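Local coordinates for putative glucoamylase (Bacteroides caccae ATCC 43185, PDB 4QT9), which is a putative glucoamylase with an alpha/alpha toroid fold that probably hydrolyses glycosidic bonds in glucose-containing polysaccharides, at residues L146-Y151 and Q164-L169; Q357-L362 and F373-A378; R31-F36 and G84-E89; R50-V53 and Y57-N60. All coordinates share one frame; numbering follows the deposited sequence.

Contact 1: L146-Y151 and Q164-L169; sequences LAVHQY and QRIDRL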
loop_
_atom_site.group_PDB
_atom_site.type_symbol
_atom_site.label_atom_id
_atom_site.label_comp_id
_atom_site.label_asym_id
_atom_site.label_seq_id
_atom_site.Cartn_x
_atom_site.Cartn_y
_atom_site.Cartn_z
ATOM N N LEU A 146 7.786 1.905 -10.784
ATOM C CA LEU A 146 7.891 3.134 -11.582
ATOM C C LEU A 146 8.679 4.213 -10.824
ATOM O O LEU A 146 9.374 5.002 -11.454
ATOM C CB LEU A 146 6.514 3.643 -12.027
ATOM C CG LEU A 146 5.809 2.756 -13.088
ATOM C CD1 LEU A 146 4.498 3.361 -13.533
ATOM C CD2 LEU A 146 6.688 2.524 -14.344
ATOM N N ALA A 147 8.586 4.222 -9.484
ATOM C CA ALA A 147 9.365 5.112 -8.624
ATOM C C ALA A 147 10.891 4.787 -8.739
ATOM O O ALA A 147 11.697 5.702 -8.905
ATOM C CB ALA A 147 8.899 4.981 -7.175
ATOM N N VAL A 148 11.273 3.495 -8.690
ATOM C CA VAL A 148 12.686 3.060 -8.836
ATOM C C VAL A 148 13.162 3.402 -10.252
ATOM O O VAL A 148 14.296 3.856 -10.447
ATOM C CB VAL A 148 12.897 1.547 -8.512
ATOM C CG1 VAL A 148 14.333 1.086 -8.824
ATOM C CG2 VAL A 148 12.542 1.242 -7.065
ATOM N N HIS A 149 12.288 3.180 -11.236
ATOM C CA HIS A 149 12.571 3.511 -12.634
ATOM C C HIS A 149 13.013 4.982 -12.754
ATOM O O HIS A 149 14.048 5.270 -13.362
ATOM C CB HIS A 149 11.336 3.262 -13.515
ATOM C CG HIS A 149 11.619 3.626 -14.938
ATOM N ND1 HIS A 149 11.413 4.910 -15.402
ATOM C CD2 HIS A 149 12.237 2.905 -15.895
ATOM C CE1 HIS A 149 11.880 4.923 -16.637
ATOM N NE2 HIS A 149 12.372 3.732 -16.986
ATOM N N GLN A 150 12.239 5.893 -12.145
ATOM C CA GLN A 150 12.516 7.334 -12.181
ATOM C C GLN A 150 13.751 7.697 -11.360
ATOM O O GLN A 150 14.480 8.608 -11.748
ATOM C CB GLN A 150 11.292 8.144 -11.745
ATOM C CG GLN A 150 10.168 8.097 -12.805
ATOM C CD GLN A 150 10.605 8.560 -14.163
ATOM O OE1 GLN A 150 10.799 7.762 -15.083
ATOM N NE2 GLN A 150 10.805 9.849 -14.302
ATOM N N TYR A 151 14.027 6.954 -10.283
ATOM C CA TYR A 151 15.209 7.191 -9.473
ATOM C C TYR A 151 16.494 6.847 -10.244
ATOM O O TYR A 151 17.479 7.571 -10.136
ATOM C CB TYR A 151 15.127 6.347 -8.190
ATOM C CG TYR A 151 16.139 6.713 -7.130
ATOM C CD1 TYR A 151 15.977 7.857 -6.350
ATOM C CD2 TYR A 151 17.215 5.877 -6.849
ATOM C CE1 TYR A 151 16.875 8.170 -5.329
ATOM C CE2 TYR A 151 18.120 6.177 -5.825
ATOM C CZ TYR A 151 17.943 7.325 -5.064
ATOM O OH TYR A 151 18.834 7.656 -4.062
ATOM N N GLN A 164 15.825 0.237 -17.583
ATOM C CA GLN A 164 15.375 -0.331 -18.857
ATOM C C GLN A 164 14.677 -1.693 -18.624
ATOM O O GLN A 164 13.664 -1.972 -19.252
ATOM C CB GLN A 164 16.584 -0.454 -19.801
ATOM C CG GLN A 164 16.265 -0.865 -21.209
ATOM C CD GLN A 164 17.482 -0.827 -22.108
ATOM O OE1 GLN A 164 17.923 -1.856 -22.624
ATOM N NE2 GLN A 164 18.035 0.366 -22.335
ATOM N N ARG A 165 15.210 -2.521 -17.691
ATOM C CA ARG A 165 14.638 -3.824 -17.352
ATOM C C ARG A 165 13.283 -3.637 -16.643
ATOM O O ARG A 165 12.339 -4.400 -16.884
ATOM C CB ARG A 165 15.637 -4.628 -16.491
ATOM C CG ARG A 165 16.752 -5.211 -17.354
ATOM C CD ARG A 165 17.838 -5.772 -16.509
ATOM N NE ARG A 165 17.433 -6.993 -15.812
ATOM C CZ ARG A 165 18.097 -7.515 -14.786
ATOM N NH1 ARG A 165 19.194 -6.931 -14.331
ATOM N NH2 ARG A 165 17.682 -8.641 -14.226
ATOM N N ILE A 166 13.165 -2.586 -15.820
ATOM C CA ILE A 166 11.928 -2.270 -15.118
ATOM C C ILE A 166 10.851 -1.819 -16.140
ATOM O O ILE A 166 9.683 -2.256 -16.051
ATOM C CB ILE A 166 12.171 -1.203 -14.016
ATOM C CG1 ILE A 166 12.872 -1.837 -12.799
ATOM C CG2 ILE A 166 10.837 -0.551 -13.586
ATOM C CD1 ILE A 166 13.656 -0.887 -11.907
ATOM N N ASP A 167 11.238 -0.945 -17.088
ATOM C CA ASP A 167 10.303 -0.464 -18.117
ATOM C C ASP A 167 9.759 -1.629 -18.944
ATOM O O ASP A 167 8.593 -1.608 -19.279
ATOM C CB ASP A 167 10.934 0.597 -19.029
ATOM C CG ASP A 167 9.893 1.351 -19.879
ATOM O OD1 ASP A 167 9.024 2.023 -19.302
ATOM O OD2 ASP A 167 9.964 1.269 -21.107
ATOM N N ARG A 168 10.578 -2.657 -19.218
ATOM C CA ARG A 168 10.119 -3.847 -19.939
ATOM C C ARG A 168 9.026 -4.591 -19.131
ATOM O O ARG A 168 8.027 -4.989 -19.730
ATOM C CB ARG A 168 11.278 -4.798 -20.279
ATOM C CG ARG A 168 10.879 -5.829 -21.337
ATOM C CD ARG A 168 11.801 -7.035 -21.371
ATOM N NE ARG A 168 11.068 -8.280 -21.618
ATOM C CZ ARG A 168 11.352 -9.147 -22.586
ATOM N NH1 ARG A 168 12.367 -8.921 -23.414
ATOM N NH2 ARG A 168 10.628 -10.250 -22.733
ATOM N N LEU A 169 9.199 -4.752 -17.779
ATOM C CA LEU A 169 8.213 -5.417 -16.942
ATOM C C LEU A 169 6.920 -4.635 -16.919
ATOM O O LEU A 169 5.869 -5.257 -16.931
ATOM C CB LEU A 169 8.713 -5.615 -15.484
ATOM C CG LEU A 169 9.943 -6.552 -15.289
ATOM C CD1 LEU A 169 10.545 -6.379 -13.894
ATOM C CD2 LEU A 169 9.594 -8.011 -15.548
#

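Contact 2: Q357-L362 and F373-A378; sequences QVMRHL and FGFYDA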
loop_
_atom_site.group_PDB
_atom_site.type_symbol
_atom_site.label_atom_id
_atom_site.label_comp_id
_atom_site.label_asym_id
_atom_site.label_seq_id
_atom_site.Cartn_x
_atom_site.Cartn_y
_atom_site.Cartn_z
ATOM N N GLN A 357 1.680 12.413 17.423
ATOM C CA GLN A 357 1.186 12.219 18.785
ATOM C C GLN A 357 1.112 10.731 19.093
ATOM O O GLN A 357 1.562 10.285 20.145
ATOM C CB GLN A 357 -0.206 12.851 18.922
ATOM C CG GLN A 357 -0.401 13.606 20.199
ATOM C CD GLN A 357 -1.810 14.118 20.330
ATOM O OE1 GLN A 357 -2.383 14.692 19.389
ATOM N NE2 GLN A 357 -2.390 13.927 21.518
ATOM N N VAL A 358 0.569 9.960 18.144
ATOM C CA VAL A 358 0.437 8.517 18.298
ATOM C C VAL A 358 1.821 7.879 18.186
ATOM O O VAL A 358 2.144 6.996 18.996
ATOM C CB VAL A 358 -0.575 7.960 17.268
ATOM C CG1 VAL A 358 -0.625 6.434 17.288
ATOM C CG2 VAL A 358 -1.956 8.536 17.547
HETATM N N MSE A 359 2.664 8.372 17.246
HETATM C CA MSE A 359 4.018 7.843 17.060
HETATM C C MSE A 359 4.847 7.981 18.345
HETATM O O MSE A 359 5.504 7.029 18.746
HETATM C CB MSE A 359 4.733 8.532 15.902
HETATM C CG MSE A 359 6.009 7.799 15.482
HETATM SE SE MSE A 359 7.034 8.813 14.168
HETATM C CE MSE A 359 5.726 9.068 12.829
ATOM N N ARG A 360 4.801 9.165 18.972
ATOM C CA ARG A 360 5.495 9.496 20.226
ATOM C C ARG A 360 4.997 8.588 21.380
ATOM O O ARG A 360 5.831 8.042 22.139
ATOM C CB ARG A 360 5.278 11.001 20.535
ATOM C CG ARG A 360 5.581 11.501 21.951
ATOM C CD ARG A 360 7.008 11.973 22.132
ATOM N NE ARG A 360 7.402 12.986 21.151
ATOM C CZ ARG A 360 8.636 13.119 20.679
ATOM N NH1 ARG A 360 9.605 12.310 21.095
ATOM N NH2 ARG A 360 8.913 14.060 19.789
ATOM N N HIS A 361 3.650 8.401 21.472
ATOM C CA HIS A 361 2.994 7.567 22.498
ATOM C C HIS A 361 3.333 6.082 22.306
ATOM O O HIS A 361 3.678 5.420 23.286
ATOM C CB HIS A 361 1.470 7.776 22.469
ATOM C CG HIS A 361 0.706 6.950 23.457
ATOM N ND1 HIS A 361 0.611 7.318 24.784
ATOM C CD2 HIS A 361 -0.005 5.814 23.265
ATOM C CE1 HIS A 361 -0.125 6.383 25.365
ATOM N NE2 HIS A 361 -0.522 5.461 24.489
ATOM N N LEU A 362 3.242 5.559 21.044
ATOM C CA LEU A 362 3.545 4.158 20.749
ATOM C C LEU A 362 5.016 3.853 21.045
ATOM O O LEU A 362 5.304 2.853 21.710
ATOM C CB LEU A 362 3.181 3.777 19.305
ATOM C CG LEU A 362 1.709 3.847 18.920
ATOM C CD1 LEU A 362 1.525 3.537 17.452
ATOM C CD2 LEU A 362 0.860 2.967 19.810
ATOM N N PHE A 373 12.127 -4.482 13.775
ATOM C CA PHE A 373 11.781 -3.963 12.443
ATOM C C PHE A 373 10.678 -2.871 12.494
ATOM O O PHE A 373 9.925 -2.700 11.535
ATOM C CB PHE A 373 11.351 -5.111 11.503
ATOM C CG PHE A 373 12.407 -6.151 11.195
ATOM C CD1 PHE A 373 13.759 -5.879 11.397
ATOM C CD2 PHE A 373 12.055 -7.384 10.663
ATOM C CE1 PHE A 373 14.731 -6.827 11.103
ATOM C CE2 PHE A 373 13.029 -8.334 10.368
ATOM C CZ PHE A 373 14.361 -8.048 10.589
ATOM N N GLY A 374 10.647 -2.126 13.598
ATOM C CA GLY A 374 9.694 -1.053 13.850
ATOM C C GLY A 374 8.507 -1.512 14.678
ATOM O O GLY A 374 8.571 -2.528 15.383
ATOM N N PHE A 375 7.417 -0.751 14.611
ATOM C CA PHE A 375 6.205 -1.079 15.341
ATOM C C PHE A 375 5.614 -2.383 14.871
ATOM O O PHE A 375 5.533 -2.630 13.666
ATOM C CB PHE A 375 5.153 0.039 15.196
ATOM C CG PHE A 375 5.591 1.326 15.849
ATOM C CD1 PHE A 375 5.594 1.454 17.236
ATOM C CD2 PHE A 375 6.073 2.384 15.083
ATOM C CE1 PHE A 375 6.069 2.617 17.844
ATOM C CE2 PHE A 375 6.488 3.570 15.691
ATOM C CZ PHE A 375 6.467 3.685 17.066
ATOM N N TYR A 376 5.196 -3.210 15.829
ATOM C CA TYR A 376 4.525 -4.472 15.547
ATOM C C TYR A 376 3.166 -4.184 14.904
ATOM O O TYR A 376 2.691 -3.038 14.923
ATOM C CB TYR A 376 4.404 -5.315 16.816
ATOM C CG TYR A 376 5.741 -5.809 17.318
ATOM C CD1 TYR A 376 6.563 -6.604 16.514
ATOM C CD2 TYR A 376 6.138 -5.589 18.635
ATOM C CE1 TYR A 376 7.772 -7.104 16.985
ATOM C CE2 TYR A 376 7.357 -6.080 19.117
ATOM C CZ TYR A 376 8.160 -6.844 18.291
ATOM O OH TYR A 376 9.344 -7.340 18.761
ATOM N N ASP A 377 2.586 -5.199 14.256
ATOM C CA ASP A 377 1.375 -5.054 13.424
ATOM C C ASP A 377 0.125 -4.473 14.133
ATOM O O ASP A 377 -0.555 -3.583 13.601
ATOM C CB ASP A 377 0.984 -6.407 12.848
ATOM C CG ASP A 377 0.087 -6.226 11.674
ATOM O OD1 ASP A 377 0.449 -5.438 10.784
ATOM O OD2 ASP A 377 -1.011 -6.830 11.666
ATOM N N ALA A 378 -0.229 -5.064 15.260
ATOM C CA ALA A 378 -1.420 -4.669 15.971
ATOM C C ALA A 378 -1.264 -5.031 17.416
ATOM O O ALA A 378 -0.340 -5.770 17.737
ATOM C CB ALA A 378 -2.627 -5.363 15.371
#

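Contact 3: R31-F36 and G84-E89; sequences RTFLYF and GYVTRE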
loop_
_atom_site.group_PDB
_atom_site.type_symbol
_atom_site.label_atom_id
_atom_site.label_comp_id
_atom_site.label_asym_id
_atom_site.label_seq_id
_atom_site.Cartn_x
_atom_site.Cartn_y
_atom_site.Cartn_z
ATOM N N ARG A 31 14.328 1.570 11.476
ATOM C CA ARG A 31 13.898 0.226 11.867
ATOM C C ARG A 31 12.893 -0.385 10.890
ATOM O O ARG A 31 13.011 -1.568 10.591
ATOM C CB ARG A 31 13.344 0.215 13.288
ATOM C CG ARG A 31 14.454 0.329 14.318
ATOM C CD ARG A 31 14.034 -0.341 15.580
ATOM N NE ARG A 31 14.868 0.082 16.694
ATOM C CZ ARG A 31 14.733 -0.362 17.936
ATOM N NH1 ARG A 31 13.798 -1.265 18.231
ATOM N NH2 ARG A 31 15.532 0.083 18.894
ATOM N N THR A 32 11.922 0.393 10.404
ATOM C CA THR A 32 10.903 -0.095 9.455
ATOM C C THR A 32 11.576 -0.525 8.157
ATOM O O THR A 32 11.214 -1.558 7.594
ATOM C CB THR A 32 9.816 0.965 9.232
ATOM O OG1 THR A 32 9.342 1.353 10.514
ATOM C CG2 THR A 32 8.641 0.434 8.423
ATOM N N PHE A 33 12.596 0.232 7.730
ATOM C CA PHE A 33 13.432 -0.074 6.568
ATOM C C PHE A 33 14.066 -1.470 6.735
ATOM O O PHE A 33 14.114 -2.227 5.774
ATOM C CB PHE A 33 14.535 1.001 6.406
ATOM C CG PHE A 33 15.683 0.613 5.492
ATOM C CD1 PHE A 33 15.556 0.711 4.108
ATOM C CD2 PHE A 33 16.897 0.176 6.017
ATOM C CE1 PHE A 33 16.620 0.357 3.266
ATOM C CE2 PHE A 33 17.958 -0.174 5.175
ATOM C CZ PHE A 33 17.810 -0.093 3.805
ATOM N N LEU A 34 14.511 -1.817 7.979
ATOM C CA LEU A 34 15.148 -3.116 8.232
ATOM C C LEU A 34 14.198 -4.312 7.969
ATOM O O LEU A 34 14.722 -5.381 7.621
ATOM C CB LEU A 34 15.756 -3.214 9.629
ATOM C CG LEU A 34 16.902 -2.262 9.956
ATOM C CD1 LEU A 34 17.466 -2.578 11.308
ATOM C CD2 LEU A 34 17.998 -2.306 8.923
ATOM N N TYR A 35 12.824 -4.124 8.037
ATOM C CA TYR A 35 11.864 -5.192 7.672
ATOM C C TYR A 35 12.160 -5.627 6.241
ATOM O O TYR A 35 12.115 -6.808 5.914
ATOM C CB TYR A 35 10.348 -4.741 7.784
ATOM C CG TYR A 35 9.331 -5.812 7.365
ATOM C CD1 TYR A 35 9.013 -6.019 6.027
ATOM C CD2 TYR A 35 8.787 -6.695 8.297
ATOM C CE1 TYR A 35 8.191 -7.080 5.621
ATOM C CE2 TYR A 35 7.880 -7.694 7.912
ATOM C CZ TYR A 35 7.598 -7.896 6.573
ATOM O OH TYR A 35 6.756 -8.922 6.179
ATOM N N PHE A 36 12.367 -4.650 5.366
ATOM C CA PHE A 36 12.531 -4.913 3.937
ATOM C C PHE A 36 13.984 -5.184 3.560
ATOM O O PHE A 36 14.219 -5.927 2.609
ATOM C CB PHE A 36 11.948 -3.758 3.132
ATOM C CG PHE A 36 10.467 -3.615 3.402
ATOM C CD1 PHE A 36 9.557 -4.538 2.887
ATOM C CD2 PHE A 36 9.989 -2.604 4.232
ATOM C CE1 PHE A 36 8.189 -4.430 3.176
ATOM C CE2 PHE A 36 8.622 -2.497 4.517
ATOM C CZ PHE A 36 7.737 -3.415 3.989
ATOM N N GLY A 84 20.984 7.086 2.798
ATOM C CA GLY A 84 22.297 6.516 3.083
ATOM C C GLY A 84 22.297 5.448 4.165
ATOM O O GLY A 84 23.316 5.247 4.837
ATOM N N TYR A 85 21.163 4.738 4.327
ATOM C CA TYR A 85 21.034 3.600 5.241
ATOM C C TYR A 85 21.937 2.451 4.719
ATOM O O TYR A 85 22.563 1.734 5.485
ATOM C CB TYR A 85 19.563 3.148 5.329
ATOM C CG TYR A 85 18.586 4.090 6.014
ATOM C CD1 TYR A 85 19.025 5.238 6.666
ATOM C CD2 TYR A 85 17.231 3.786 6.080
ATOM C CE1 TYR A 85 18.128 6.099 7.299
ATOM C CE2 TYR A 85 16.323 4.636 6.713
ATOM C CZ TYR A 85 16.776 5.788 7.334
ATOM O OH TYR A 85 15.888 6.595 8.022
ATOM N N VAL A 86 21.993 2.306 3.397
ATOM C CA VAL A 86 22.831 1.356 2.662
ATOM C C VAL A 86 23.595 2.153 1.607
ATOM O O VAL A 86 23.167 3.254 1.250
ATOM C CB VAL A 86 22.017 0.179 2.052
ATOM C CG1 VAL A 86 21.435 -0.695 3.153
ATOM C CG2 VAL A 86 20.912 0.668 1.129
ATOM N N THR A 87 24.711 1.620 1.102
ATOM C CA THR A 87 25.473 2.311 0.050
ATOM C C THR A 87 24.733 2.244 -1.304
ATOM O O THR A 87 23.826 1.422 -1.478
ATOM C CB THR A 87 26.883 1.725 -0.063
ATOM O OG1 THR A 87 26.778 0.400 -0.580
ATOM C CG2 THR A 87 27.632 1.720 1.283
ATOM N N ARG A 88 25.103 3.120 -2.239
ATOM C CA ARG A 88 24.562 3.165 -3.603
ATOM C C ARG A 88 24.724 1.786 -4.284
ATOM O O ARG A 88 23.805 1.327 -4.964
ATOM C CB ARG A 88 25.323 4.254 -4.416
ATOM C CG ARG A 88 24.905 4.413 -5.872
ATOM C CD ARG A 88 25.740 5.449 -6.602
ATOM N NE ARG A 88 25.153 5.822 -7.895
ATOM C CZ ARG A 88 25.519 6.877 -8.619
ATOM N NH1 ARG A 88 26.474 7.692 -8.184
ATOM N NH2 ARG A 88 24.923 7.136 -9.774
ATOM N N GLU A 89 25.908 1.144 -4.092
ATOM C CA GLU A 89 26.286 -0.165 -4.650
ATOM C C GLU A 89 25.427 -1.283 -4.052
ATOM O O GLU A 89 24.941 -2.131 -4.806
ATOM C CB GLU A 89 27.792 -0.467 -4.426
ATOM C CG GLU A 89 28.748 0.541 -5.055
ATOM C CD GLU A 89 28.805 1.948 -4.475
ATOM O OE1 GLU A 89 28.672 2.116 -3.236
ATOM O OE2 GLU A 89 28.991 2.892 -5.278
#

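Contact 4: R50-V53 and Y57-N60; sequences RYHV and YPQN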
loop_
_atom_site.group_PDB
_atom_site.type_symbol
_atom_site.label_atom_id
_atom_site.label_comp_id
_atom_site.label_asym_id
_atom_site.label_seq_id
_atom_site.Cartn_x
_atom_site.Cartn_y
_atom_site.Cartn_z
ATOM N N ARG A 50 4.576 -11.978 5.832
ATOM C CA ARG A 50 4.699 -11.786 7.267
ATOM C C ARG A 50 6.099 -12.128 7.809
ATOM O O ARG A 50 6.847 -12.912 7.201
ATOM C CB ARG A 50 3.648 -12.656 7.997
ATOM C CG ARG A 50 3.910 -14.175 8.010
ATOM C CD ARG A 50 2.643 -14.953 8.296
ATOM N NE ARG A 50 1.866 -15.186 7.071
ATOM C CZ ARG A 50 0.650 -14.715 6.810
ATOM N NH1 ARG A 50 0.026 -13.925 7.685
ATOM N NH2 ARG A 50 0.043 -15.031 5.677
ATOM N N TYR A 51 6.416 -11.566 8.985
ATOM C CA TYR A 51 7.638 -11.831 9.737
ATOM C C TYR A 51 7.257 -12.006 11.201
ATOM O O TYR A 51 6.683 -11.095 11.802
ATOM C CB TYR A 51 8.691 -10.720 9.553
ATOM C CG TYR A 51 10.038 -11.112 10.117
ATOM C CD1 TYR A 51 10.312 -10.984 11.477
ATOM C CD2 TYR A 51 11.021 -11.654 9.303
ATOM C CE1 TYR A 51 11.516 -11.420 12.015
ATOM C CE2 TYR A 51 12.235 -12.088 9.825
ATOM C CZ TYR A 51 12.486 -11.958 11.182
ATOM O OH TYR A 51 13.707 -12.350 11.689
ATOM N N HIS A 52 7.502 -13.193 11.744
ATOM C CA HIS A 52 7.167 -13.510 13.139
ATOM C C HIS A 52 8.446 -13.644 13.949
ATOM O O HIS A 52 9.235 -14.561 13.707
ATOM C CB HIS A 52 6.281 -14.783 13.242
ATOM C CG HIS A 52 4.929 -14.643 12.571
ATOM N ND1 HIS A 52 4.031 -15.696 12.532
ATOM C CD2 HIS A 52 4.355 -13.573 11.973
ATOM C CE1 HIS A 52 2.949 -15.230 11.936
ATOM N NE2 HIS A 52 3.091 -13.953 11.592
ATOM N N VAL A 53 8.671 -12.709 14.902
ATOM C CA VAL A 53 9.869 -12.702 15.763
ATOM C C VAL A 53 9.974 -14.043 16.536
ATOM O O VAL A 53 11.072 -14.533 16.740
ATOM C CB VAL A 53 9.860 -11.477 16.729
ATOM C CG1 VAL A 53 11.030 -11.522 17.716
ATOM C CG2 VAL A 53 9.853 -10.156 15.958
ATOM N N TYR A 57 5.113 -19.977 12.405
ATOM C CA TYR A 57 4.321 -19.653 11.231
ATOM C C TYR A 57 3.174 -20.673 11.075
ATOM O O TYR A 57 3.407 -21.797 10.621
ATOM C CB TYR A 57 5.225 -19.604 9.978
ATOM C CG TYR A 57 6.176 -18.428 9.977
ATOM C CD1 TYR A 57 7.376 -18.476 10.681
ATOM C CD2 TYR A 57 5.868 -17.255 9.285
ATOM C CE1 TYR A 57 8.238 -17.386 10.719
ATOM C CE2 TYR A 57 6.740 -16.165 9.288
ATOM C CZ TYR A 57 7.922 -16.228 10.022
ATOM O OH TYR A 57 8.797 -15.155 10.044
ATOM N N PRO A 58 1.926 -20.296 11.448
ATOM C CA PRO A 58 0.793 -21.242 11.319
ATOM C C PRO A 58 0.605 -21.809 9.898
ATOM O O PRO A 58 0.254 -22.985 9.745
ATOM C CB PRO A 58 -0.411 -20.395 11.730
ATOM C CG PRO A 58 0.169 -19.345 12.633
ATOM C CD PRO A 58 1.489 -19.010 12.027
ATOM N N GLN A 59 0.871 -20.992 8.859
ATOM C CA GLN A 59 0.737 -21.438 7.477
ATOM C C GLN A 59 2.081 -21.952 6.912
ATOM O O GLN A 59 2.140 -22.339 5.739
ATOM C CB GLN A 59 0.172 -20.312 6.603
ATOM C CG GLN A 59 -1.276 -19.932 6.927
ATOM C CD GLN A 59 -1.906 -19.165 5.791
ATOM O OE1 GLN A 59 -2.834 -19.638 5.123
ATOM N NE2 GLN A 59 -1.393 -17.973 5.520
ATOM N N ASN A 60 3.148 -21.987 7.756
ATOM C CA ASN A 60 4.503 -22.435 7.400
ATOM C C ASN A 60 4.941 -21.734 6.092
ATOM O O ASN A 60 5.410 -22.368 5.133
ATOM C CB ASN A 60 4.528 -23.965 7.286
ATOM C CG ASN A 60 5.900 -24.590 7.185
ATOM O OD1 ASN A 60 6.937 -23.952 7.416
ATOM N ND2 ASN A 60 5.933 -25.860 6.823
HETATM O O HOH W 1 9.006 -14.535 6.943
#

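Contact 1: L146-Y151 and Q164-L169
Val-148 and His-149 of helix 135-152 pack against Ile-166 and Asp-167 of helix 157-172, two consecutive helices that form an antiparallel hairpin in the alpha/alpha toroid. The axes of the short segments come within 9.3 Å at 150° between their directions, and about 230 Å² is buried between them. Val-148 turns its CG1 toward the end of Ile-166, where CD1 lies 3.7 Å away, the two side chains meeting nearly at right angles. Val-148 also rests on Ile-74 and Leu-78 of helix 67-83, while Ile-166 touches Val-99 of helix 88-104, which ties the hairpin into the helices beside it. His-149 is the residue of this segment nearest the partner backbone. Its CB sits against Ile-166 CG2 at 3.8 Å, and its CG, anti to the backbone N (chi1 179°), carries the imidazole out across the CB of Asp-167 at a slant. There NE2 stands 4.0 Å from Asp-167 CB, an approach to the methylene and not to the carboxylate, which forms a salt bridge with Arg-171 through OD2. An alanine at His-149 would keep the CB contact with Ile-166, but would probably leave the Asp-167 methylene without its ring neighbour and the Gln-150 amide oxygen without its imidazole donor. That amide, with the His-417 ring as a further neighbour, helps to set the ring's rotation: His-149 ND1 donates to Gln-150 OE1 at 2.9 Å, in the imidazole plane and on a carbonyl lone pair, though bent to 139° at the hydrogen.

Contact 2: Q357-L362 and F373-A378
The short antiparallel hairpin of strands 370-371 and 374-375 sends one aromatic side chain, Phe-375, against helix 352-364. Its ring meets the helix at Leu-362 and Met-359, and all three residues are buried. The closest approach is from Leu-362 CB, 3.4 Å from Phe-375 CE1, with the ring carbon also lying near the Leu-362 carbonyl carbon. Leu-362 O comes in at the ring edge, in its plane. One turn back along the helix, Met-359, a selenomethionine, offers both backbone and side chain: its O stands 3.9 Å from Phe-375 CZ, and its CG lies 4.3 Å from CE2 of the same ring. Phe-375 CG is anti to its own carbonyl carbon (chi1 -66°), which directs the ring from the strand toward the helix. Within the alpha/alpha toroid, this joins the hairpin to the helical framework: Phe-375 also touches Val-28 of helix 21-37, and both Phe-375 and Leu-362 pack on Pro-341 of helix 341-345. Phe-370 from the other strand meets the Phe-375 ring as well.

Contact 3: R31-F36 and G84-E89
Phe-33 of helix 21-37 and Tyr-85, in the link between helices 67-83 and 88-104 of the alpha/alpha toroid, form a T-shaped aromatic pair. The edge of Tyr-85 is directed at the face of Phe-33, with centroids 5.2 Å apart and planes at 66°. Tyr-85 CD2 makes the approach, 3.6 Å from Phe-33 CG and above the rim of the ring rather than its centre. A CH-pi contact covers the same ring: Tyr-85 CB lies 4.1 Å from the Phe-33 centroid, only 26° off the normal. With CG anti to the backbone N (chi1 164°), Phe-33 reaches from its helix to the link.

Apolar packing completes the contact at the far end of the ring. Val-86 CG1 comes in at the edge, near the ring plane, 3.7 Å from Phe-33 CZ. Trp-37, one turn further along helix 21-37, meets the Phe-33 ring in a nearly parallel orientation and also touches Val-86.

Backbone geometry shapes the link on both sides of these residues. Gly-84, just past helix 67-83, closes it in a Schellman motif at positive phi, and Thr-87 is the N-cap of helix 88-104. Across the two segments the contact is made by carbon alone, through C-H groups set against a pi face and by dispersion, so it depends on close fit and not on charge.

Contact 4: R50-V53 and Y57-N60
Tyr-57 CG lies anti to its carbonyl carbon (chi1 -69°) and His-52 CG is set likewise (chi1 -63°), which brings the phenol and the imidazole together as an offset stack. Their centroids are 4.7 Å apart and the planes differ by 9°. His-52 CB continues over the Tyr-57 face, 4.2 Å from the ring centroid in a CH-pi approach. At the ring's end, His-52 N donates an almost straight hydrogen bond to Tyr-57 OH, 2.9 Å long. The hydroxyl also meets a water at 3.2 Å, which donates to Arg-50 O at 2.7 Å, bridging ring and strand. The contact folds the loop after strand 50-52 back onto that strand, which pairs antiparallel with strand 389-391 in a small sheet beside the helices of the alpha/alpha toroid; a type I beta turn runs from Tyr-57 to Asn-60. A phenylalanine replacing Tyr-57 could keep the stack but would probably leave the amide of His-52 without its acceptor and the water without its bridge. Arg-50 CG lies at the edge of the phenol, 3.7 Å from Tyr-57 CE2; the chain bends at chi3, and NE forms a salt bridge with Asp-61 while NH1 bonds to Tyr-320 OH. Arg-50 NH2 and Gln-59 NE2, both donors, lie 3.3 Å apart unbonded. His-52 ND1 bonds to Val-56 O, and Pro-58 CD touches the imidazole edge 4.1 Å from His-52 CE1.

Along the chain, contact 3 opens first and encloses contact 4; contact 1 follows, then contact 2. Contacts 2, 3 and 4 form a cluster, with centres 19 to 23 Å apart. Phe-373 joins them by packing on Tyr-35 of helix 21-37 and on Tyr-51 of strand 50-52, while Tyr-35 touches Tyr-51. Contact 1 stands apart: its centre is about 32 Å from that of contact 2, on the opposite side of the chain's centre, and its nearest atoms are about 7 Å from contact 3. Helix 88-104, which begins within contact 3, packs beside contact 1. Contacts 2 to 4 thus join helix 21-37, the 370-375 hairpin and strand 50-52, while contact 1 is a separate helix pair.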